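Local coordinates for protein K5 lyase (Enterobacteria phage k1-5, PDB 2X3H) that cleaves the glycosaminoglycan-like K5 capsular polysaccharide of Escherichia coli by a lyase reaction, probably giving the phage access to the host surface, at residues A[53-56]-A[57-60]; A[261-264]-A[265-268]; A[395-398]-A[399-402]; A[437-440]-A[441-445]. All coordinates share one frame; numbering follows the deposited sequence.

Overall arrangement
The four contacts follow one another along an elongated chain that assembles as a trimer. Contact 1 lies at the N-terminal end, where strand 54-55 runs into helix 56-63, and its centre is about 55 Å from that of contact 2, a corner of the parallel beta-helix leading into strand 266-268. Contact 3 is a loop turn between strands 386-389 and 405-406; contact 4 comprises the end of strand 436-439 and the loop after it. The centres of contacts 2 and 3 are about 30 Å apart, those of 3 and 4 about 33 Å, and those of 1 and 4 about 86 Å. Contacts 1, 3 and 4 meet other subunits, and L399 of contact 3 packs on R439 of another chain, whereas contact 2 is built within one chain.

Contact 1. Residues A[53-56]-A[57-60]; sequences GQSL and YEYL
S55 caps the N-terminus of the helix that runs through 57-60: its OG accepts the hydrogen of E58 N at 3.1 Å. With chi1 at 76°, OG sits between the backbone N and the carbonyl carbon of S55, turned over the first helical turn, where it takes up an amide that has no earlier helical carbonyl to pair with. The CG of E58 also rests against this hydroxyl, 3.5 Å from S55 OG. Directly behind the cap the regular i to i+4 helical hydrogen bonds begin. Y59 N donates to S55 O at 3.0 Å with a nearly straight N-H...O angle of 170°, and L60 N donates to L56 O at 2.9 Å.

The extended side chain of Q54 reaches past the cap to the next turn. Its CD lies 3.9 Å from Y59 CA, and its amide meets the Y59 ring at the edge, the two planes standing almost perpendicular. H51 adds an edge-to-face contact to the same ring.

L56 and L60, one turn apart, lie on the face of the helix that meets the other chains. L56 packs on L60 of the second subunit and on L56 of the third, so these leucines form part of the trimer interface. Within the chain L56 CD1 touches L60 CG at 3.7 Å, and L60 CG in turn lies 3.3 Å from L56 O.

Contact 2. Residues A[261-264]-A[265-268]; sequences CQHV and TYNG
Between H263 and Y266 the backbone turns a corner at V264 and T265, the extended course of H263 giving way at V264 (psi -58°) before strand 266-268 sets off along another face of the parallel beta-helix. Across the corner the side chains of H263 and Y266 lie side by side, pointing the same way. Their rings meet obliquely, with centroids 5.2 Å apart and planes inclined at 47°, and H263 CG lies 3.9 Å from Y266 CD2. Y266 reaches back to the imidazole because its CG is anti to the backbone N (chi1 -168°), which carries the phenol alongside the corner. One face of the H263 ring is covered toward its rim by Q262 CG.

On the corner itself, V264 CG1 approaches T265 N at 3.6 Å, and T265 CG2 comes equally close to V264 C. Both residues pack on V283 of strand 279-286.

The neighbouring coils of the solenoid extend the aromatic pair. F239 meets Y266 edge-to-face, Q238 touches both rings, and V294 of strand 293-294 touches both as well. The amide end of Q262 leads away from the pair, and its OE1 accepts a hydrogen bond from N212 N. Across the corner itself the two segments therefore meet by van der Waals packing, and the tilt between the rings probably follows from that packing, including that of the neighbouring coils.

Contact 3. Residues A[395-398]-A[399-402]; sequences RNDL and LSSA
The carboxylate of D397 is approached from above its plane by L399 N, which donates to OD1 at 2.8 Å, 49° out of that plane. This bond, from a side-chain oxygen to the amide two residues on, makes an Asx turn, and it coincides with a type I beta turn from D397 to S400. D397 CG is anti to the backbone N (chi1 -180°), which carries the acid over the turn; OD1 also touches L399 CB at 3.5 Å.

Two waters complete the bend. Water 1 donates to D397 O at 2.6 Å and accepts from S401 N at 3.0 Å, while water 2 donates to both L398 O and S401 O, the latter at 2.7 Å.

Outside the turn, Q427 uses both ends of its amide, NE2 donating to D397 OD1 and OE1 accepting from L398 N. L398 packs on V420 and A422 of strand 419-422. OD1 of D397 thus accepts two hydrogen bonds within the chain, while OD2 forms a salt bridge with R435 of the third subunit; the arginine would probably favour the ionised acid, and the bridge ties the loop to the neighbouring chain.

Contact 4. Residues A[437-440]-A[441-445]; sequences EWRI and KSMSL
R439, which leans on K441 and M443 of the loop ahead, donates from NH2 to E437 OE1 at 3.1 Å in a salt bridge. OE1 is held a second time by Q427 NE2 of the second subunit. The arginine meets the carboxylate from above the acid's plane, and the bond is bent, with an N-H...O angle of 142°.

A bend at chi3 (69°) swings the guanidinium away from the line of the chain, while the aliphatic part lies over the backbone of K441: R439 CD is 3.2 Å from K441 O and CG nearly as close. At the other end M443 O lies in the guanidinium plane, at its edge and 3.2 Å from R439 NH1. M443 CG adds a contact to the same nitrogen at 3.7 Å, and the methyl L445 CD1 approaches NH2 obliquely. The loop thus lies along R439 from its CG to its NH1, and L399 of the second subunit also packs on this side chain.

K441 turns its own ammonium onto the loop, NZ donating to S442 O at 2.7 Å, almost in line with the carbonyl bond. D461 gives this charge a salt-bridge partner.

Strand 436-439 pairs in parallel with 456-459, whose L459 packs on R439 and M443. It also joins a parallel ladder with a strand of the second subunit, so the sheet continues across the interface, and W438 meets W438 of both other chains edge-to-face.

Contact 1. Residues A[53-56]-A[57-60]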
loop_
_atom_site.group_PDB
_atom_site.type_symbol
_atom_site.label_atom_id
_atom_site.label_comp_id
_atom_site.label_asym_id
_atom_site.label_seq_id
_atom_site.Cartn_x
_atom_site.Cartn_y
_atom_site.Cartn_z
ATOM N N GLY A 53 -40.798 -43.123 12.231
ATOM C CA GLY A 53 -40.337 -44.486 11.975
ATOM C C GLY A 53 -39.300 -45.027 12.939
ATOM O O GLY A 53 -38.795 -46.133 12.762
ATOM N N GLN A 54 -38.977 -44.250 13.963
ATOM C CA GLN A 54 -38.062 -44.708 15.000
ATOM C C GLN A 54 -38.557 -44.156 16.325
ATOM O O GLN A 54 -39.488 -43.353 16.349
ATOM C CB GLN A 54 -36.625 -44.255 14.723
ATOM C CG GLN A 54 -36.387 -42.766 14.871
ATOM C CD GLN A 54 -34.946 -42.356 14.587
ATOM O OE1 GLN A 54 -33.986 -43.073 14.914
ATOM N NE2 GLN A 54 -34.786 -41.197 13.972
ATOM N N SER A 55 -37.952 -44.581 17.425
ATOM C CA SER A 55 -38.377 -44.066 18.719
ATOM C C SER A 55 -38.004 -42.598 18.813
ATOM O O SER A 55 -36.990 -42.157 18.262
ATOM C CB SER A 55 -37.751 -44.844 19.879
ATOM O OG SER A 55 -36.401 -44.478 20.046
ATOM N N LEU A 56 -38.831 -41.839 19.519
ATOM C CA LEU A 56 -38.543 -40.444 19.748
ATOM C C LEU A 56 -37.219 -40.298 20.497
ATOM O O LEU A 56 -36.472 -39.354 20.264
ATOM C CB LEU A 56 -39.681 -39.809 20.539
ATOM C CG LEU A 56 -39.484 -38.354 20.960
ATOM C CD1 LEU A 56 -39.172 -37.447 19.762
ATOM C CD2 LEU A 56 -40.753 -37.895 21.690
ATOM N N TYR A 57 -36.939 -41.233 21.410
ATOM C CA TYR A 57 -35.690 -41.178 22.160
ATOM C C TYR A 57 -34.508 -41.143 21.204
ATOM O O TYR A 57 -33.616 -40.315 21.348
ATOM C CB TYR A 57 -35.548 -42.371 23.111
ATOM C CG TYR A 57 -34.203 -42.409 23.778
ATOM C CD1 TYR A 57 -34.002 -41.802 25.010
ATOM C CD2 TYR A 57 -33.123 -43.029 23.163
ATOM C CE1 TYR A 57 -32.764 -41.823 25.621
ATOM C CE2 TYR A 57 -31.884 -43.051 23.763
ATOM C CZ TYR A 57 -31.710 -42.449 24.987
ATOM O OH TYR A 57 -30.461 -42.487 25.576
ATOM N N GLU A 58 -34.502 -42.061 20.240
ATOM C CA GLU A 58 -33.378 -42.177 19.324
ATOM C C GLU A 58 -33.324 -40.987 18.371
ATOM O O GLU A 58 -32.250 -40.469 18.081
ATOM C CB GLU A 58 -33.406 -43.508 18.567
ATOM C CG GLU A 58 -32.996 -44.722 19.430
ATOM C CD GLU A 58 -31.619 -44.572 20.089
ATOM O OE1 GLU A 58 -30.751 -43.827 19.560
ATOM O OE2 GLU A 58 -31.397 -45.217 21.141
ATOM N N TYR A 59 -34.485 -40.537 17.906
ATOM C CA TYR A 59 -34.523 -39.335 17.081
ATOM C C TYR A 59 -33.835 -38.182 17.799
ATOM O O TYR A 59 -32.928 -37.544 17.255
ATOM C CB TYR A 59 -35.966 -38.958 16.726
ATOM C CG TYR A 59 -36.039 -37.766 15.805
ATOM C CD1 TYR A 59 -36.055 -36.475 16.318
ATOM C CD2 TYR A 59 -36.079 -37.929 14.421
ATOM C CE1 TYR A 59 -36.104 -35.364 15.480
ATOM C CE2 TYR A 59 -36.134 -36.821 13.577
ATOM C CZ TYR A 59 -36.139 -35.546 14.117
ATOM O OH TYR A 59 -36.202 -34.454 13.287
ATOM N N LEU A 60 -34.260 -37.912 19.031
ATOM C CA LEU A 60 -33.716 -36.802 19.788
ATOM C C LEU A 60 -32.231 -37.010 20.051
ATOM O O LEU A 60 -31.411 -36.135 19.766
ATOM C CB LEU A 60 -34.470 -36.627 21.114
ATOM C CG LEU A 60 -35.923 -36.159 20.985
ATOM C CD1 LEU A 60 -36.564 -36.114 22.370
ATOM C CD2 LEU A 60 -35.996 -34.792 20.279
#

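Contact 2. Residues A[261-264]-A[265-268]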
loop_
_atom_site.group_PDB
_atom_site.type_symbol
_atom_site.label_atom_id
_atom_site.label_comp_id
_atom_site.label_asym_id
_atom_site.label_seq_id
_atom_site.Cartn_x
_atom_site.Cartn_y
_atom_site.Cartn_z
ATOM N N CYS A 261 -0.281 -1.414 24.006
ATOM C CA CYS A 261 0.620 -2.569 24.021
ATOM C C CYS A 261 2.077 -2.119 24.001
ATOM O O CYS A 261 2.364 -0.997 23.585
ATOM C CB CYS A 261 0.377 -3.435 22.788
ATOM S SG CYS A 261 -1.284 -4.137 22.675
ATOM N N GLN A 262 3.014 -2.984 24.385
ATOM C CA GLN A 262 4.423 -2.566 24.321
ATOM C C GLN A 262 4.850 -2.411 22.862
ATOM O O GLN A 262 5.453 -1.406 22.484
ATOM C CB GLN A 262 5.359 -3.536 25.044
ATOM C CG GLN A 262 6.782 -3.005 25.176
ATOM C CD GLN A 262 7.665 -3.897 26.033
ATOM O OE1 GLN A 262 7.165 -4.718 26.802
ATOM N NE2 GLN A 262 8.988 -3.742 25.898
ATOM N N HIS A 263 4.518 -3.436 22.071
ATOM C CA HIS A 263 4.720 -3.483 20.620
ATOM C C HIS A 263 3.393 -3.995 20.054
ATOM O O HIS A 263 2.648 -4.693 20.763
ATOM C CB HIS A 263 5.805 -4.503 20.245
ATOM C CG HIS A 263 7.060 -4.428 21.074
ATOM N ND1 HIS A 263 7.985 -3.410 20.954
ATOM C CD2 HIS A 263 7.569 -5.288 21.989
ATOM C CE1 HIS A 263 8.997 -3.634 21.772
ATOM N NE2 HIS A 263 8.765 -4.764 22.417
ATOM N N VAL A 264 3.062 -3.637 18.811
ATOM C CA VAL A 264 1.827 -4.155 18.221
ATOM C C VAL A 264 2.033 -5.455 17.440
ATOM O O VAL A 264 1.399 -6.460 17.760
ATOM C CB VAL A 264 1.047 -3.090 17.409
ATOM C CG1 VAL A 264 -0.257 -3.693 16.858
ATOM C CG2 VAL A 264 0.722 -1.930 18.310
ATOM N N THR A 265 2.909 -5.436 16.430
ATOM C CA THR A 265 3.363 -6.688 15.809
ATOM C C THR A 265 4.844 -6.899 16.108
ATOM O O THR A 265 5.621 -5.935 16.203
ATOM C CB THR A 265 3.096 -6.745 14.293
ATOM O OG1 THR A 265 3.932 -5.810 13.611
ATOM C CG2 THR A 265 1.633 -6.450 13.989
ATOM N N TYR A 266 5.225 -8.165 16.275
ATOM C CA TYR A 266 6.559 -8.507 16.749
ATOM C C TYR A 266 7.050 -9.738 15.995
ATOM O O TYR A 266 6.351 -10.751 15.954
ATOM C CB TYR A 266 6.490 -8.809 18.260
ATOM C CG TYR A 266 7.844 -8.889 18.930
ATOM C CD1 TYR A 266 8.580 -10.073 18.922
ATOM C CD2 TYR A 266 8.396 -7.775 19.559
ATOM C CE1 TYR A 266 9.831 -10.151 19.530
ATOM C CE2 TYR A 266 9.638 -7.841 20.173
ATOM C CZ TYR A 266 10.355 -9.031 20.155
ATOM O OH TYR A 266 11.597 -9.092 20.761
ATOM N N ASN A 267 8.232 -9.643 15.379
ATOM C CA ASN A 267 8.865 -10.813 14.772
ATOM C C ASN A 267 10.044 -11.240 15.630
ATOM O O ASN A 267 11.025 -10.506 15.746
ATOM C CB ASN A 267 9.367 -10.483 13.364
ATOM C CG ASN A 267 8.244 -10.354 12.374
ATOM O OD1 ASN A 267 7.130 -10.805 12.626
ATOM N ND2 ASN A 267 8.522 -9.722 11.229
ATOM N N GLY A 268 9.942 -12.406 16.254
ATOM C CA GLY A 268 10.997 -12.843 17.169
ATOM C C GLY A 268 11.514 -14.236 16.865
ATOM O O GLY A 268 10.956 -14.952 16.048
#

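Contact 3. Residues A[395-398]-A[399-402]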
loop_
_atom_site.group_PDB
_atom_site.type_symbol
_atom_site.label_atom_id
_atom_site.label_comp_id
_atom_site.label_asym_id
_atom_site.label_seq_id
_atom_site.Cartn_x
_atom_site.Cartn_y
_atom_site.Cartn_z
ATOM N N ARG A 395 9.407 20.077 9.165
ATOM C CA ARG A 395 10.834 20.302 8.918
ATOM C C ARG A 395 11.054 20.879 7.517
ATOM O O ARG A 395 10.376 20.495 6.567
ATOM C CB ARG A 395 11.621 19.002 9.065
ATOM C CG ARG A 395 11.473 18.381 10.432
ATOM C CD ARG A 395 11.993 16.946 10.468
ATOM N NE ARG A 395 11.650 16.339 11.749
ATOM C CZ ARG A 395 10.460 15.819 12.053
ATOM N NH1 ARG A 395 9.472 15.806 11.156
ATOM N NH2 ARG A 395 10.260 15.303 13.272
ATOM N N ASN A 396 12.019 21.789 7.407
ATOM C CA ASN A 396 12.384 22.406 6.120
ATOM C C ASN A 396 13.718 21.890 5.565
ATOM O O ASN A 396 14.077 22.197 4.425
ATOM C CB ASN A 396 12.474 23.931 6.255
ATOM C CG ASN A 396 11.147 24.578 6.619
ATOM O OD1 ASN A 396 10.092 24.156 6.168
ATOM N ND2 ASN A 396 11.208 25.619 7.432
ATOM N N ASP A 397 14.434 21.099 6.361
ATOM C CA ASP A 397 15.789 20.653 6.020
ATOM C C ASP A 397 16.124 19.503 6.960
ATOM O O ASP A 397 16.076 19.666 8.177
ATOM C CB ASP A 397 16.750 21.836 6.248
ATOM C CG ASP A 397 18.218 21.528 5.928
ATOM O OD1 ASP A 397 18.613 20.358 5.739
ATOM O OD2 ASP A 397 19.013 22.507 5.909
ATOM N N LEU A 398 16.434 18.329 6.415
ATOM C CA LEU A 398 16.689 17.183 7.280
ATOM C C LEU A 398 18.053 17.245 7.956
ATOM O O LEU A 398 18.365 16.388 8.770
ATOM C CB LEU A 398 16.535 15.863 6.522
ATOM C CG LEU A 398 15.129 15.458 6.057
ATOM C CD1 LEU A 398 15.115 14.002 5.729
ATOM C CD2 LEU A 398 14.048 15.770 7.078
ATOM N N LEU A 399 18.840 18.274 7.638
ATOM C CA LEU A 399 20.205 18.383 8.151
ATOM C C LEU A 399 20.408 19.547 9.116
ATOM O O LEU A 399 21.478 19.679 9.712
ATOM C CB LEU A 399 21.209 18.456 6.996
ATOM C CG LEU A 399 21.258 17.209 6.104
ATOM C CD1 LEU A 399 22.250 17.442 4.962
ATOM C CD2 LEU A 399 21.632 15.975 6.918
ATOM N N SER A 400 19.378 20.368 9.301
ATOM C CA SER A 400 19.525 21.548 10.155
ATOM C C SER A 400 19.689 21.136 11.613
ATOM O O SER A 400 20.456 21.765 12.353
ATOM C CB SER A 400 18.360 22.527 9.979
ATOM O OG SER A 400 17.122 21.904 10.236
ATOM N N SER A 401 18.994 20.073 12.012
ATOM C CA SER A 401 19.200 19.454 13.328
ATOM C C SER A 401 20.081 18.225 13.182
ATOM O O SER A 401 19.783 17.354 12.371
ATOM C CB SER A 401 17.866 19.035 13.944
ATOM O OG SER A 401 18.066 18.260 15.122
ATOM N N ALA A 402 21.148 18.129 13.976
ATOM C CA ALA A 402 21.993 16.932 13.921
ATOM C C ALA A 402 21.256 15.705 14.464
ATOM O O ALA A 402 21.723 14.577 14.311
ATOM C CB ALA A 402 23.304 17.146 14.670
HETATM O O HOH W 1 16.685 18.815 10.597
HETATM O O HOH W 2 20.292 15.411 10.612
#

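Contact 4. Residues A[437-440]-A[441-445]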
loop_
_atom_site.group_PDB
_atom_site.type_symbol
_atom_site.label_atom_id
_atom_site.label_comp_id
_atom_site.label_asym_id
_atom_site.label_seq_id
_atom_site.Cartn_x
_atom_site.Cartn_y
_atom_site.Cartn_z
ATOM N N GLU A 437 23.057 10.317 -11.466
ATOM C CA GLU A 437 23.163 10.320 -12.917
ATOM C C GLU A 437 21.805 10.247 -13.569
ATOM O O GLU A 437 20.956 9.444 -13.165
ATOM C CB GLU A 437 24.059 9.179 -13.416
ATOM C CG GLU A 437 23.548 7.769 -13.167
ATOM C CD GLU A 437 24.254 6.743 -14.053
ATOM O OE1 GLU A 437 23.572 6.042 -14.827
ATOM O OE2 GLU A 437 25.487 6.662 -13.985
ATOM N N TRP A 438 21.628 11.105 -14.575
ATOM C CA TRP A 438 20.411 11.195 -15.371
ATOM C C TRP A 438 20.769 10.948 -16.826
ATOM O O TRP A 438 21.801 11.416 -17.303
ATOM C CB TRP A 438 19.854 12.618 -15.293
ATOM C CG TRP A 438 19.318 13.011 -13.952
ATOM C CD1 TRP A 438 18.019 12.958 -13.542
ATOM C CD2 TRP A 438 20.069 13.547 -12.843
ATOM N NE1 TRP A 438 17.911 13.405 -12.237
ATOM C CE2 TRP A 438 19.152 13.782 -11.789
ATOM C CE3 TRP A 438 21.425 13.855 -12.640
ATOM C CZ2 TRP A 438 19.546 14.309 -10.552
ATOM C CZ3 TRP A 438 21.816 14.383 -11.402
ATOM C CH2 TRP A 438 20.876 14.597 -10.373
ATOM N N ARG A 439 19.897 10.239 -17.535
ATOM C CA ARG A 439 19.994 10.181 -18.993
ATOM C C ARG A 439 18.608 10.250 -19.608
ATOM O O ARG A 439 17.651 9.694 -19.071
ATOM C CB ARG A 439 20.772 8.957 -19.472
ATOM C CG ARG A 439 20.110 7.646 -19.202
ATOM C CD ARG A 439 21.072 6.522 -19.560
ATOM N NE ARG A 439 22.166 6.530 -18.605
ATOM C CZ ARG A 439 23.383 6.042 -18.827
ATOM N NH1 ARG A 439 23.689 5.476 -19.986
ATOM N NH2 ARG A 439 24.290 6.118 -17.863
ATOM N N ILE A 440 18.493 10.955 -20.729
ATOM C CA ILE A 440 17.201 11.115 -21.362
ATOM C C ILE A 440 16.718 9.806 -22.000
ATOM O O ILE A 440 15.516 9.552 -22.094
ATOM C CB ILE A 440 17.238 12.247 -22.411
ATOM C CG1 ILE A 440 17.751 13.539 -21.763
ATOM C CG2 ILE A 440 15.853 12.445 -23.024
ATOM C CD1 ILE A 440 17.007 13.917 -20.486
ATOM N N LYS A 441 17.670 8.970 -22.406
ATOM C CA LYS A 441 17.387 7.699 -23.083
ATOM C C LYS A 441 18.546 6.740 -22.856
ATOM O O LYS A 441 19.615 7.135 -22.397
ATOM C CB LYS A 441 17.201 7.911 -24.589
ATOM C CG LYS A 441 18.407 8.523 -25.274
ATOM C CD LYS A 441 18.099 8.714 -26.744
ATOM C CE LYS A 441 19.243 8.267 -27.579
ATOM N NZ LYS A 441 19.460 6.802 -27.425
ATOM N N SER A 442 18.337 5.469 -23.183
ATOM C CA SER A 442 19.443 4.525 -23.164
ATOM C C SER A 442 20.552 5.032 -24.078
ATOM O O SER A 442 20.288 5.532 -25.172
ATOM C CB SER A 442 18.980 3.146 -23.618
ATOM O OG SER A 442 18.194 2.550 -22.612
ATOM N N MET A 443 21.790 4.926 -23.620
ATOM C CA MET A 443 22.894 5.389 -24.432
ATOM C C MET A 443 24.174 4.747 -23.978
ATOM O O MET A 443 24.263 4.231 -22.865
ATOM C CB MET A 443 23.004 6.913 -24.375
ATOM C CG MET A 443 23.078 7.474 -22.984
ATOM S SD MET A 443 23.125 9.266 -23.017
ATOM C CE MET A 443 24.597 9.549 -24.017
ATOM N N SER A 444 25.165 4.769 -24.860
ATOM C CA SER A 444 26.488 4.338 -24.481
ATOM C C SER A 444 27.331 5.582 -24.250
ATOM O O SER A 444 27.059 6.646 -24.821
ATOM C CB SER A 444 27.108 3.489 -25.582
ATOM O OG SER A 444 26.179 2.529 -26.050
ATOM N N LEU A 445 28.329 5.450 -23.396
ATOM C CA LEU A 445 29.264 6.540 -23.155
ATOM C C LEU A 445 30.639 6.186 -23.698
ATOM O O LEU A 445 31.001 5.007 -23.773
ATOM C CB LEU A 445 29.367 6.825 -21.664
ATOM C CG LEU A 445 28.109 7.337 -20.959
ATOM C CD1 LEU A 445 28.285 7.198 -19.456
ATOM C CD2 LEU A 445 27.804 8.787 -21.344
#